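Local structure of molybdopterin adenylyltransferase (Helicobacter pylori, 4XCW) at residues B[3-16]-B[38-51]. The protein probably activates molybdopterin by adenylylation, transferring AMP from ATP to it during biosynthesis of the molybdenum cofactor. Numbering follows the deposited sequence. Where two conformers were deposited one is given.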
ATOM      1  N   MET B   3      -0.501  -6.972 -36.839  1.00 51.62           N
ATOM      2  CA  MET B   3      -0.586  -6.613 -35.432  1.00 49.52           C
ATOM      3  C   MET B   3      -2.030  -6.367 -35.035  1.00 48.60           C
ATOM      4  O   MET B   3      -2.809  -5.806 -35.806  1.00 48.33           O
ATOM      5  CB  MET B   3       0.251  -5.374 -35.128  1.00 52.34           C
ATOM      6  CG  MET B   3       1.745  -5.607 -35.147  1.00 57.26           C
ATOM      7  SD  MET B   3       2.616  -4.078 -34.779  1.00 54.37           S
ATOM      8  CE  MET B   3       2.074  -3.068 -36.155  1.00 64.00           C
ATOM      9  N   GLN B   4      -2.388  -6.788 -33.830  1.00 42.72           N
ATOM     10  CA  GLN B   4      -3.730  -6.542 -33.327  1.00 42.20           C
ATOM     11  C   GLN B   4      -3.936  -5.067 -33.036  1.00 41.98           C
ATOM     12  O   GLN B   4      -3.016  -4.371 -32.603  1.00 39.72           O
ATOM     13  CB  GLN B   4      -3.994  -7.359 -32.067  1.00 42.89           C
ATOM     14  CG  GLN B   4      -4.346  -8.803 -32.337  1.00 49.32           C
ATOM     15  CD  GLN B   4      -4.520  -9.599 -31.062  1.00 52.45           C
ATOM     16  OE1 GLN B   4      -3.695  -9.523 -30.150  1.00 47.63           O
ATOM     17  NE2 GLN B   4      -5.605 -10.360 -30.984  1.00 57.75           N
ATOM     18  N   THR B   5      -5.149  -4.592 -33.284  1.00 45.30           N
ATOM     19  CA  THR B   5      -5.528  -3.250 -32.874  1.00 41.61           C
ATOM     20  C   THR B   5      -5.653  -3.193 -31.362  1.00 37.80           C
ATOM     21  O   THR B   5      -6.289  -4.051 -30.745  1.00 38.58           O
ATOM     22  CB  THR B   5      -6.851  -2.814 -33.513  1.00 44.67           C
ATOM     23  OG1 THR B   5      -6.737  -2.897 -34.938  1.00 45.71           O
ATOM     24  CG2 THR B   5      -7.189  -1.382 -33.113  1.00 42.81           C
ATOM     25  N   ILE B   6      -5.028  -2.190 -30.764  1.00 33.12           N
ATOM     26  CA  ILE B   6      -5.145  -1.992 -29.328  1.00 31.13           C
ATOM     27  C   ILE B   6      -6.161  -0.891 -29.083  1.00 35.86           C
ATOM     28  O   ILE B   6      -6.028   0.216 -29.606  1.00 36.11           O
ATOM     29  CB  ILE B   6      -3.800  -1.629 -28.679  1.00 30.73           C
ATOM     30  CG1 ILE B   6      -2.754  -2.704 -28.994  1.00 32.25           C
ATOM     31  CG2 ILE B   6      -3.959  -1.460 -27.164  1.00 26.66           C
ATOM     32  CD1 ILE B   6      -3.116  -4.087 -28.485  1.00 30.87           C
ATOM     33  N   HIS B   7      -7.194  -1.212 -28.315  1.00 35.04           N
ATOM     34  CA  HIS B   7      -8.192  -0.224 -27.941  1.00 32.55           C
ATOM     35  C   HIS B   7      -7.839   0.375 -26.591  1.00 33.26           C
ATOM     36  O   HIS B   7      -7.572  -0.343 -25.625  1.00 33.42           O
ATOM     37  CB  HIS B   7      -9.586  -0.849 -27.928  1.00 28.56           C
ATOM     38  CG  HIS B   7     -10.097  -1.177 -29.291  1.00 37.52           C
ATOM     39  ND1 HIS B   7     -10.835  -0.287 -30.044  1.00 38.88           N
ATOM     40  CD2 HIS B   7      -9.956  -2.285 -30.057  1.00 39.87           C
ATOM     41  CE1 HIS B   7     -11.136  -0.837 -31.203  1.00 42.32           C
ATOM     42  NE2 HIS B   7     -10.613  -2.051 -31.236  1.00 41.49           N
ATOM     43  N   ILE B   8      -7.805   1.702 -26.542  1.00 31.81           N
ATOM     44  CA  ILE B   8      -7.355   2.409 -25.352  1.00 27.32           C
ATOM     45  C   ILE B   8      -8.377   3.441 -24.900  1.00 29.28           C
ATOM     46  O   ILE B   8      -8.763   4.320 -25.670  1.00 29.45           O
ATOM     47  CB  ILE B   8      -6.009   3.113 -25.597  1.00 27.99           C
ATOM     48  CG1 ILE B   8      -4.933   2.077 -25.920  1.00 25.28           C
ATOM     49  CG2 ILE B   8      -5.595   3.923 -24.373  1.00 27.51           C
ATOM     50  CD1 ILE B   8      -3.559   2.671 -26.121  1.00 28.10           C
ATOM     51  N   GLY B   9      -8.822   3.318 -23.656  1.00 30.96           N
ATOM     52  CA  GLY B   9      -9.739   4.282 -23.077  1.00 28.04           C
ATOM     53  C   GLY B   9      -8.989   5.423 -22.418  1.00 28.57           C
ATOM     54  O   GLY B   9      -7.986   5.210 -21.738  1.00 26.22           O
ATOM     55  N   VAL B  10      -9.462   6.644 -22.639  1.00 26.49           N
ATOM     56  CA  VAL B  10      -8.882   7.817 -21.992  1.00 25.24           C
ATOM     57  C   VAL B  10     -10.017   8.586 -21.336  1.00 29.31           C
ATOM     58  O   VAL B  10     -10.860   9.164 -22.017  1.00 31.76           O
ATOM     59  CB  VAL B  10      -8.133   8.714 -22.984  1.00 28.26           C
ATOM     60  CG1 VAL B  10      -7.431   9.869 -22.252  1.00 28.09           C
ATOM     61  CG2 VAL B  10      -7.128   7.895 -23.774  1.00 28.38           C
ATOM     62  N   LEU B  11     -10.036   8.580 -20.010  1.00 27.80           N
ATOM     63  CA  LEU B  11     -11.112   9.192 -19.255  0.50 28.91           C
ATOM     64  C   LEU B  11     -10.637  10.425 -18.492  1.00 32.20           C
ATOM     65  O   LEU B  11      -9.859  10.309 -17.554  1.00 30.38           O
ATOM     66  CB  LEU B  11     -11.708   8.175 -18.284  0.50 26.56           C
ATOM     67  CG  LEU B  11     -12.949   8.654 -17.541  0.50 27.40           C
ATOM     68  CD1 LEU B  11     -13.948   9.123 -18.564  0.50 28.97           C
ATOM     69  CD2 LEU B  11     -13.534   7.544 -16.684  0.50 24.36           C
ATOM     70  N   SER B  12     -11.109  11.601 -18.895  1.00 27.93           N
ATOM     71  CA  SER B  12     -10.791  12.823 -18.165  1.00 31.71           C
ATOM     72  C   SER B  12     -11.905  13.146 -17.182  1.00 33.46           C
ATOM     73  O   SER B  12     -13.043  13.380 -17.584  1.00 36.82           O
ATOM     74  CB  SER B  12     -10.575  13.998 -19.121  1.00 33.46           C
ATOM     75  OG  SER B  12     -10.412  15.206 -18.393  1.00 39.24           O
ATOM     76  N   ALA B  13     -11.577  13.134 -15.894  1.00 34.95           N
ATOM     77  CA  ALA B  13     -12.532  13.486 -14.853  1.00 37.01           C
ATOM     78  C   ALA B  13     -12.408  14.966 -14.564  1.00 38.91           C
ATOM     79  O   ALA B  13     -11.354  15.429 -14.126  1.00 41.40           O
ATOM     80  CB  ALA B  13     -12.292  12.673 -13.592  1.00 38.50           C
ATOM     81  N   SER B  14     -13.481  15.709 -14.808  1.00 40.95           N
ATOM     82  CA  SER B  14     -13.425  17.164 -14.710  1.00 46.82           C
ATOM     83  C   SER B  14     -14.811  17.786 -14.616  1.00 48.97           C
ATOM     84  O   SER B  14     -15.726  17.383 -15.329  1.00 53.49           O
ATOM     85  CB  SER B  14     -12.679  17.738 -15.916  1.00 52.14           C
ATOM     86  OG  SER B  14     -12.750  19.155 -15.941  1.00 59.61           O
ATOM     87  N   ASP B  15     -14.959  18.774 -13.738  1.00 51.99           N
ATOM     88  CA  ASP B  15     -16.221  19.493 -13.618  1.00 56.39           C
ATOM     89  C   ASP B  15     -16.301  20.613 -14.652  1.00 63.16           C
ATOM     90  O   ASP B  15     -17.319  21.301 -14.757  1.00 72.14           O
ATOM     91  CB  ASP B  15     -16.392  20.059 -12.205  1.00 65.06           C
ATOM     92  CG  ASP B  15     -16.700  18.983 -11.175  1.00 67.07           C
ATOM     93  OD1 ASP B  15     -17.301  17.952 -11.550  1.00 59.99           O
ATOM     94  OD2 ASP B  15     -16.350  19.172  -9.988  1.00 72.13           O
ATOM     95  N   ARG B  16     -15.218  20.783 -15.410  1.00 64.05           N
ATOM     96  CA  ARG B  16     -15.104  21.826 -16.434  1.00 74.99           C
ATOM     97  C   ARG B  16     -15.390  23.221 -15.888  1.00 84.26           C
ATOM     98  O   ARG B  16     -16.120  24.003 -16.501  1.00 90.94           O
ATOM     99  CB  ARG B  16     -16.033  21.525 -17.611  1.00 79.31           C
ATOM    100  CG  ARG B  16     -15.391  20.671 -18.689  1.00 78.69           C
ATOM    101  CD  ARG B  16     -16.412  19.810 -19.402  1.00 78.32           C
ATOM    102  NE  ARG B  16     -16.951  18.777 -18.525  1.00 77.84           N
ATOM    103  CZ  ARG B  16     -18.230  18.677 -18.183  1.00 79.61           C
ATOM    104  NH1 ARG B  16     -19.113  19.552 -18.648  1.00 84.17           N
ATOM    105  NH2 ARG B  16     -18.628  17.700 -17.377  1.00 75.18           N
ATOM    106  N   LEU B  38       3.702   2.390 -28.694  1.00 36.62           N
ATOM    107  CA  LEU B  38       3.145   1.201 -29.336  1.00 37.64           C
ATOM    108  C   LEU B  38       3.249   1.236 -30.856  1.00 39.33           C
ATOM    109  O   LEU B  38       3.083   2.283 -31.481  1.00 42.13           O
ATOM    110  CB  LEU B  38       1.680   1.026 -28.933  1.00 32.81           C
ATOM    111  CG  LEU B  38       1.436   0.686 -27.464  1.00 33.36           C
ATOM    112  CD1 LEU B  38      -0.036   0.810 -27.125  1.00 31.40           C
ATOM    113  CD2 LEU B  38       1.936  -0.719 -27.178  1.00 31.55           C
ATOM    114  N   LEU B  39       3.511   0.073 -31.443  1.00 37.53           N
ATOM    115  CA  LEU B  39       3.576  -0.069 -32.888  1.00 40.90           C
ATOM    116  C   LEU B  39       2.215  -0.448 -33.465  1.00 42.45           C
ATOM    117  O   LEU B  39       1.964  -0.262 -34.657  1.00 42.90           O
ATOM    118  CB  LEU B  39       4.625  -1.115 -33.272  1.00 42.43           C
ATOM    119  CG  LEU B  39       6.057  -0.794 -32.835  1.00 45.56           C
ATOM    120  CD1 LEU B  39       6.971  -1.986 -33.061  1.00 49.87           C
ATOM    121  CD2 LEU B  39       6.577   0.420 -33.585  1.00 47.09           C
ATOM    122  N   ASN B  40       1.342  -0.976 -32.613  1.00 40.11           N
ATOM    123  CA  ASN B  40       0.013  -1.411 -33.040  1.00 39.85           C
ATOM    124  C   ASN B  40      -0.807  -0.283 -33.637  1.00 39.87           C
ATOM    125  O   ASN B  40      -0.625   0.875 -33.268  1.00 38.24           O
ATOM    126  CB  ASN B  40      -0.774  -1.994 -31.860  1.00 37.01           C
ATOM    127  CG  ASN B  40      -0.025  -3.090 -31.140  1.00 37.61           C
ATOM    128  OD1 ASN B  40       0.930  -2.825 -30.416  1.00 38.14           O
ATOM    129  ND2 ASN B  40      -0.463  -4.334 -31.328  1.00 38.36           N
ATOM    130  N   PRO B  41      -1.721  -0.618 -34.558  1.00 42.87           N
ATOM    131  CA  PRO B  41      -2.786   0.344 -34.844  1.00 44.81           C
ATOM    132  C   PRO B  41      -3.559   0.624 -33.560  1.00 40.82           C
ATOM    133  O   PRO B  41      -3.932  -0.307 -32.839  1.00 39.56           O
ATOM    134  CB  PRO B  41      -3.653  -0.370 -35.889  1.00 52.41           C
ATOM    135  CG  PRO B  41      -3.223  -1.809 -35.858  1.00 51.36           C
ATOM    136  CD  PRO B  41      -1.798  -1.813 -35.414  1.00 46.63           C
ATOM    137  N   LEU B  42      -3.775   1.898 -33.259  1.00 37.93           N
ATOM    138  CA  LEU B  42      -4.420   2.264 -32.011  1.00 35.70           C
ATOM    139  C   LEU B  42      -5.770   2.919 -32.257  1.00 38.89           C
ATOM    140  O   LEU B  42      -5.940   3.686 -33.206  1.00 39.54           O
ATOM    141  CB  LEU B  42      -3.524   3.205 -31.206  1.00 37.84           C
ATOM    142  CG  LEU B  42      -2.119   2.692 -30.898  1.00 38.87           C
ATOM    143  CD1 LEU B  42      -1.323   3.737 -30.131  1.00 41.07           C
ATOM    144  CD2 LEU B  42      -2.195   1.391 -30.122  1.00 29.35           C
ATOM    145  N   GLU B  43      -6.733   2.600 -31.401  1.00 37.08           N
ATOM    146  CA  GLU B  43      -8.010   3.293 -31.410  1.00 43.11           C
ATOM    147  C   GLU B  43      -8.268   3.836 -30.017  1.00 39.34           C
ATOM    148  O   GLU B  43      -8.321   3.081 -29.046  1.00 35.67           O
ATOM    149  CB  GLU B  43      -9.148   2.371 -31.866  1.00 47.67           C
ATOM    150  CG  GLU B  43      -8.996   1.887 -33.303  1.00 58.79           C
ATOM    151  CD  GLU B  43     -10.296   1.380 -33.906  1.00 65.32           C
ATOM    152  OE1 GLU B  43     -11.362   1.575 -33.282  1.00 67.21           O
ATOM    153  OE2 GLU B  43     -10.247   0.789 -35.006  1.00 66.49           O
ATOM    154  N   PHE B  44      -8.403   5.155 -29.925  1.00 38.05           N
ATOM    155  CA  PHE B  44      -8.593   5.813 -28.646  1.00 35.86           C
ATOM    156  C   PHE B  44     -10.057   6.130 -28.375  1.00 40.98           C
ATOM    157  O   PHE B  44     -10.767   6.639 -29.242  1.00 46.56           O
ATOM    158  CB  PHE B  44      -7.761   7.094 -28.580  1.00 39.45           C
ATOM    159  CG  PHE B  44      -6.284   6.850 -28.439  1.00 36.20           C
ATOM    160  CD1 PHE B  44      -5.739   6.542 -27.205  1.00 29.18           C
ATOM    161  CD2 PHE B  44      -5.441   6.939 -29.534  1.00 37.50           C
ATOM    162  CE1 PHE B  44      -4.380   6.320 -27.068  1.00 33.00           C
ATOM    163  CE2 PHE B  44      -4.082   6.721 -29.399  1.00 34.87           C
ATOM    164  CZ  PHE B  44      -3.554   6.411 -28.164  1.00 32.28           C
ATOM    165  N   HIS B  45     -10.498   5.826 -27.159  1.00 36.00           N
ATOM    166  CA  HIS B  45     -11.862   6.110 -26.738  1.00 37.47           C
ATOM    167  C   HIS B  45     -11.836   7.147 -25.630  1.00 34.52           C
ATOM    168  O   HIS B  45     -11.637   6.810 -24.466  1.00 29.82           O
ATOM    169  CB  HIS B  45     -12.554   4.833 -26.262  1.00 35.71           C
ATOM    170  CG  HIS B  45     -12.599   3.758 -27.300  1.00 38.67           C
ATOM    171  ND1 HIS B  45     -13.602   3.674 -28.242  1.00 40.67           N
ATOM    172  CD2 HIS B  45     -11.757   2.729 -27.555  1.00 36.79           C
ATOM    173  CE1 HIS B  45     -13.379   2.636 -29.026  1.00 44.60           C
ATOM    174  NE2 HIS B  45     -12.266   2.045 -28.631  1.00 38.52           N
ATOM    175  N   TYR B  46     -12.033   8.406 -26.006  1.00 39.71           N
ATOM    176  CA  TYR B  46     -11.859   9.520 -25.082  1.00 40.38           C
ATOM    177  C   TYR B  46     -13.197  10.070 -24.610  1.00 39.94           C
ATOM    178  O   TYR B  46     -14.115  10.253 -25.406  1.00 41.35           O
ATOM    179  CB  TYR B  46     -11.041  10.628 -25.749  1.00 44.86           C
ATOM    180  CG  TYR B  46     -10.944  11.910 -24.949  1.00 49.26           C
ATOM    181  CD1 TYR B  46     -10.147  11.985 -23.812  1.00 46.93           C
ATOM    182  CD2 TYR B  46     -11.633  13.053 -25.341  1.00 54.49           C
ATOM    183  CE1 TYR B  46     -10.046  13.158 -23.084  1.00 45.81           C
ATOM    184  CE2 TYR B  46     -11.536  14.232 -24.620  1.00 55.22           C
ATOM    185  CZ  TYR B  46     -10.741  14.276 -23.490  1.00 51.11           C
ATOM    186  OH  TYR B  46     -10.636  15.442 -22.767  1.00 50.69           O
ATOM    187  N   GLU B  47     -13.298  10.330 -23.311  1.00 36.16           N
ATOM    188  CA  GLU B  47     -14.504  10.904 -22.730  1.00 41.10           C
ATOM    189  C   GLU B  47     -14.154  11.847 -21.594  1.00 36.06           C
ATOM    190  O   GLU B  47     -13.266  11.558 -20.794  1.00 33.56           O
ATOM    191  CB  GLU B  47     -15.440   9.812 -22.210  1.00 46.88           C
ATOM    192  CG  GLU B  47     -16.218   9.083 -23.281  1.00 57.77           C
ATOM    193  CD  GLU B  47     -17.323   8.219 -22.705  1.00 62.43           C
ATOM    194  OE1 GLU B  47     -18.055   7.593 -23.500  1.00 70.16           O
ATOM    195  OE2 GLU B  47     -17.460   8.170 -21.464  1.00 55.10           O
ATOM    196  N   ILE B  48     -14.855  12.972 -21.537  1.00 39.00           N
ATOM    197  CA  ILE B  48     -14.770  13.878 -20.404  1.00 43.19           C
ATOM    198  C   ILE B  48     -15.968  13.620 -19.506  1.00 41.78           C
ATOM    199  O   ILE B  48     -17.108  13.677 -19.957  1.00 45.80           O
ATOM    200  CB  ILE B  48     -14.757  15.357 -20.838  1.00 48.73           C
ATOM    201  CG1 ILE B  48     -13.696  15.589 -21.912  1.00 53.41           C
ATOM    202  CG2 ILE B  48     -14.522  16.267 -19.638  1.00 48.58           C
ATOM    203  CD1 ILE B  48     -13.569  17.042 -22.343  1.00 58.84           C
ATOM    204  N   VAL B  49     -15.707  13.329 -18.240  1.00 36.87           N
ATOM    205  CA  VAL B  49     -16.772  12.987 -17.304  1.00 39.17           C
ATOM    206  C   VAL B  49     -16.684  13.842 -16.039  1.00 41.14           C
ATOM    207  O   VAL B  49     -15.594  14.092 -15.525  1.00 38.66           O
ATOM    208  CB  VAL B  49     -16.715  11.483 -16.949  1.00 41.09           C
ATOM    209  CG1 VAL B  49     -17.704  11.133 -15.848  1.00 43.92           C
ATOM    210  CG2 VAL B  49     -17.003  10.659 -18.186  1.00 43.61           C
ATOM    211  N   ALA B  50     -17.835  14.305 -15.558  1.00 39.37           N
ATOM    212  CA  ALA B  50     -17.892  15.101 -14.334  1.00 41.61           C
ATOM    213  C   ALA B  50     -17.382  14.315 -13.125  1.00 45.82           C
ATOM    214  O   ALA B  50     -17.352  13.085 -13.137  1.00 42.88           O
ATOM    215  CB  ALA B  50     -19.313  15.586 -14.089  1.00 39.87           C
ATOM    216  N   ASP B  51     -16.979  15.034 -12.081  1.00 46.81           N
ATOM    217  CA  ASP B  51     -16.481  14.400 -10.861  1.00 45.67           C
ATOM    218  C   ASP B  51     -17.610  13.776 -10.049  1.00 41.93           C
ATOM    219  O   ASP B  51     -17.762  14.069  -8.862  1.00 42.77           O
ATOM    220  CB  ASP B  51     -15.734  15.414  -9.990  1.00 50.40           C
ATOM    221  CG  ASP B  51     -14.331  15.681 -10.478  1.00 51.81           C
ATOM    222  OD1 ASP B  51     -13.608  14.706 -10.778  1.00 49.05           O
ATOM    223  OD2 ASP B  51     -13.944  16.865 -10.552  1.00 52.47           O
TER
HETATM  224  O   HOH W   1     -10.971  16.255 -11.494  1.00 52.23           O
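The carboxamide of Asn40 is gripped at both of its polar atoms: ND2 donates to Gln4 O across the contact (2.9 Å) and to Tyr163 O, while OD1 accepts from Gln165 N. The first bond lies in the carbonyl plane of Gln4, and an amide suits this place because one side chain can both give and take backbone bonds. It stands where helix 25-37 has ended and the chain turns into strand 42-49, closing a beta-alpha-beta crossover that sets this outermost strand parallel to strand 6-13 in the mixed sheet of the molybdopterin-binding fold. Ile6 lays its CG1 3.5 Å from Asn40 CG, lining the amide with hydrocarbon.

From Ile6 N to Pro41 O through Ser14 N to Val49 O, backbone hydrogen bonds of the parallel pairing join the strands; His45 N to Ile8 O measures 2.7 Å. On one face, branched Ile8 and Val10 meet the Phe44 ring beneath helix 25-37, with Ile8 CB 3.8 Å from Phe44 CD1. Tyr46 holds CG anti to the backbone N (chi1 173°), which brings CD1 beside Val10 CG1. The other face turns polar near the start of the strands: His7 ND1 and His45 NE2 share a hydrogen bond of 3.1 Å at the edge of both rings, whose planes differ by 25°. Gly9, two residues beyond His7 and paired with His45 in the register, has no side chain on this face, and the His45 ring also stacks with Tyr67. Further along, Leu11 packs an apolar branch alongside Val49 under helix 53-66.

Beyond the strands, Asp15 OD2 forms a salt bridge with Arg83 NE, and OD1 accepts the Asp51 N-H on its syn side at 3.0 Å, 34° out of the carboxylate plane.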